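Local structure of ABC transporter substrate-binding protein-branched chain amino acid transport (Streptococcus pneumoniae, 4GNR) at residues A83-T88 / S106-G111. The protein binds isoleucine, probably among other branched-chain amino acids, and presumably hands them to an ABC transporter for import. Residues are numbered along the deposited sequence; the frame is centred on the assembly and turned at random.
With ILE (isoleucine), chain B.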
ATOM      1  N   ALA A  83       6.412  -2.845  -3.425  1.00  5.11           N
ATOM      2  CA  ALA A  83       5.275  -2.240  -2.738  1.00  5.24           C
ATOM      3  C   ALA A  83       4.195  -1.701  -3.691  1.00  4.85           C
ATOM      4  O   ALA A  83       3.006  -1.712  -3.362  1.00  5.67           O
ATOM      5  CB  ALA A  83       5.755  -1.073  -1.858  1.00  6.09           C
ATOM      6  N   THR A  84       4.628  -1.176  -4.831  1.00  5.43           N
ATOM      7  CA  THR A  84       3.733  -0.447  -5.723  1.00  5.45           C
ATOM      8  C   THR A  84       3.387  -1.252  -6.974  1.00  5.40           C
ATOM      9  O   THR A  84       4.087  -2.204  -7.354  1.00  5.85           O
ATOM     10  CB  THR A  84       4.299   0.952  -6.057  1.00  6.16           C
ATOM     11  OG1 THR A  84       5.489   0.820  -6.840  1.00  6.67           O
ATOM     12  CG2 THR A  84       4.541   1.776  -4.793  1.00  7.33           C
ATOM     13  N   SER A  85       2.306  -0.845  -7.630  1.00  5.71           N
ATOM     14  CA  SER A  85       1.773  -1.635  -8.729  1.00  6.26           C
ATOM     15  C   SER A  85       2.620  -1.662  -9.985  1.00  6.33           C
ATOM     16  O   SER A  85       2.787  -2.713 -10.584  1.00  7.02           O
ATOM     17  CB  SER A  85       0.334  -1.209  -9.040  1.00  6.89           C
ATOM     18  OG  SER A  85      -0.565  -1.628  -8.025  1.00  7.19           O
ATOM     19  N   GLY A  86       3.122  -0.520 -10.426  1.00  6.75           N
ATOM     20  CA  GLY A  86       3.918  -0.505 -11.652  1.00  7.45           C
ATOM     21  C   GLY A  86       5.140  -1.406 -11.512  1.00  6.96           C
ATOM     22  O   GLY A  86       5.473  -2.218 -12.380  1.00  7.64           O
ATOM     23  N   ALA A  87       5.828  -1.263 -10.383  1.00  6.51           N
ATOM     24  CA  ALA A  87       7.020  -2.055 -10.095  1.00  6.32           C
ATOM     25  C   ALA A  87       6.672  -3.549  -9.986  1.00  6.14           C
ATOM     26  O   ALA A  87       7.416  -4.391 -10.501  1.00  6.88           O
ATOM     27  CB  ALA A  87       7.675  -1.547  -8.859  1.00  6.95           C
ATOM     28  N   THR A  88       5.556  -3.870  -9.339  1.00  6.00           N
ATOM     29  CA  THR A  88       5.154  -5.281  -9.199  1.00  6.01           C
ATOM     30  C   THR A  88       4.862  -5.906 -10.572  1.00  6.69           C
ATOM     31  O   THR A  88       5.289  -7.011 -10.870  1.00  7.38           O
ATOM     32  CB  THR A  88       3.951  -5.401  -8.240  1.00  5.95           C
ATOM     33  OG1 THR A  88       4.337  -4.982  -6.931  1.00  6.32           O
ATOM     34  CG2 THR A  88       3.482  -6.846  -8.128  1.00  7.18           C
ATOM     35  N   SER A 106       1.196  -4.862  -0.977  1.00  5.06           N
ATOM     36  CA  SER A 106       0.409  -3.631  -1.106  1.00  5.18           C
ATOM     37  C   SER A 106       0.048  -3.163  -2.499  1.00  4.93           C
ATOM     38  O   SER A 106      -0.575  -2.104  -2.614  1.00  5.68           O
ATOM     39  CB  SER A 106       1.229  -2.509  -0.409  1.00  5.54           C
ATOM     40  OG  SER A 106       2.571  -2.494  -0.909  1.00  5.80           O
ATOM     41  N   ALA A 107       0.373  -3.920  -3.547  1.00  5.02           N
ATOM     42  CA  ALA A 107       0.044  -3.487  -4.932  1.00  5.04           C
ATOM     43  C   ALA A 107      -1.458  -3.720  -5.157  1.00  5.25           C
ATOM     44  O   ALA A 107      -1.910  -4.858  -5.194  1.00  6.08           O
ATOM     45  CB  ALA A 107       0.881  -4.238  -5.935  1.00  6.08           C
ATOM     46  N   THR A 108      -2.197  -2.632  -5.359  1.00  5.51           N
ATOM     47  CA  THR A 108      -3.654  -2.649  -5.437  1.00  5.78           C
ATOM     48  C   THR A 108      -4.237  -2.679  -6.843  1.00  6.24           C
ATOM     49  O   THR A 108      -5.468  -2.731  -7.000  1.00  6.73           O
ATOM     50  CB  THR A 108      -4.217  -1.418  -4.677  1.00  6.08           C
ATOM     51  OG1 THR A 108      -3.607  -0.234  -5.212  1.00  6.71           O
ATOM     52  CG2 THR A 108      -3.942  -1.496  -3.175  1.00  6.29           C
ATOM     53  N   GLN A 109      -3.421  -2.684  -7.883  1.00  6.97           N
ATOM     54  CA  GLN A 109      -3.957  -2.662  -9.253  1.00  8.01           C
ATOM     55  C   GLN A 109      -4.914  -3.803  -9.517  1.00  6.91           C
ATOM     56  O   GLN A 109      -4.627  -4.959  -9.243  1.00  7.32           O
ATOM     57  CB  GLN A 109      -2.796  -2.702 -10.260  1.00 10.21           C
ATOM     58  CG  GLN A 109      -3.176  -2.811 -11.732  1.00 12.17           C
ATOM     59  CD  GLN A 109      -1.929  -2.835 -12.627  1.00 14.24           C
ATOM     60  OE1 GLN A 109      -1.054  -1.974 -12.486  1.00 15.32           O
ATOM     61  NE2 GLN A 109      -1.864  -3.799 -13.572  1.00 14.70           N
ATOM     62  N   ASP A 110      -6.119  -3.508 -10.006  0.50  7.80           N
ATOM     63  CA  ASP A 110      -7.013  -4.617 -10.284  0.50  8.45           C
ATOM     64  C   ASP A 110      -6.435  -5.471 -11.383  0.50  8.50           C
ATOM     65  O   ASP A 110      -5.741  -5.004 -12.290  0.50  9.24           O
ATOM     66  CB  ASP A 110      -8.427  -4.218 -10.702  0.50  8.82           C
ATOM     67  CG  ASP A 110      -9.218  -3.588  -9.590  0.50 10.40           C
ATOM     68  OD1 ASP A 110     -10.151  -4.275  -9.109  0.50 13.47           O
ATOM     69  OD2 ASP A 110      -8.866  -2.490  -9.124  0.50 11.14           O
ATOM     70  N   GLY A 111      -6.760  -6.744 -11.250  1.00  9.20           N
ATOM     71  CA  GLY A 111      -6.382  -7.805 -12.180  1.00 10.01           C
ATOM     72  C   GLY A 111      -4.932  -8.193 -12.225  1.00  9.40           C
ATOM     73  O   GLY A 111      -4.553  -9.031 -13.049  1.00 10.56           O
TER
HETATM   74  N   ILE B 401      -1.480   0.605  -3.512  1.00  6.27           N
HETATM   75  CA  ILE B 401      -0.443   1.450  -4.165  1.00  6.07           C
HETATM   76  C   ILE B 401       0.052   0.748  -5.425  1.00  5.74           C
HETATM   77  O   ILE B 401       0.911   1.324  -6.125  1.00  6.70           O
HETATM   78  CB  ILE B 401       0.640   1.976  -3.174  1.00  9.23           C
HETATM   79  CG1 ILE B 401       1.159   0.867  -2.289  1.00  9.21           C
HETATM   80  CG2 ILE B 401       0.159   3.195  -2.206  1.00  8.24           C
HETATM   81  CD1 ILE B 401       2.274   1.330  -1.379  1.00  7.90           C
HETATM   82  OXT ILE B 401      -0.459  -0.353  -5.715  1.00  6.80           O
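Ser85 OG lies 3.0 Å from Gln109 N and accepts its hydrogen bond at an N-H...O angle of 145°, tying the first turn of helix 85-97 to the loop 106-111. The same hydroxyl gives its proton to OXT of the bound isoleucine at 2.6 Å, so one oxygen joins both segments to the ligand. A chi1 of -72° keeps OG next to its own backbone N, letting both reach the one carboxylate. Ser106 OG comes within 2.6 Å of Ala83 O, and Glu27 of helix 21-40 is also a partner of this hydroxyl.

Two backbone amides, one from each segment, complete the carboxylate site: Ser85 N reaches isoleucine O at 3.0 Å, and Thr108 N reaches OXT at 2.9 Å and a nearly straight 166°. The helix N-terminus beside the carboxylate would probably add to its stabilisation. Loop 106-111 also receives the ligand ammonium, through Ser106 O and Thr108 OG1; the latter is bonded in turn to Asp126. Tyr205 and Asp229, following strands 199-201 and 225-227 of the other lobe, bind isoleucine from across the cleft.

Van der Waals contact centres on the Ala107 methyl, which touches both Ser85 OG and Thr88 OG1 (Ala107 CB to Thr88 OG1, 3.7 Å). Thr88 OG1 itself donates to Thr84 O from above the carbonyl plane. Alongside, Gln109 CB rests against Ser85 CB.

In this periplasmic-binding-protein fold, the segments follow neighbouring parallel strands 78-80 and 102-104, forming one lobe's α-amino acid site; helix 21-40 flanks Ala83 and Thr84, strand 119-121 touches Thr88 and Ala107, and helix 126-139 borders Thr108.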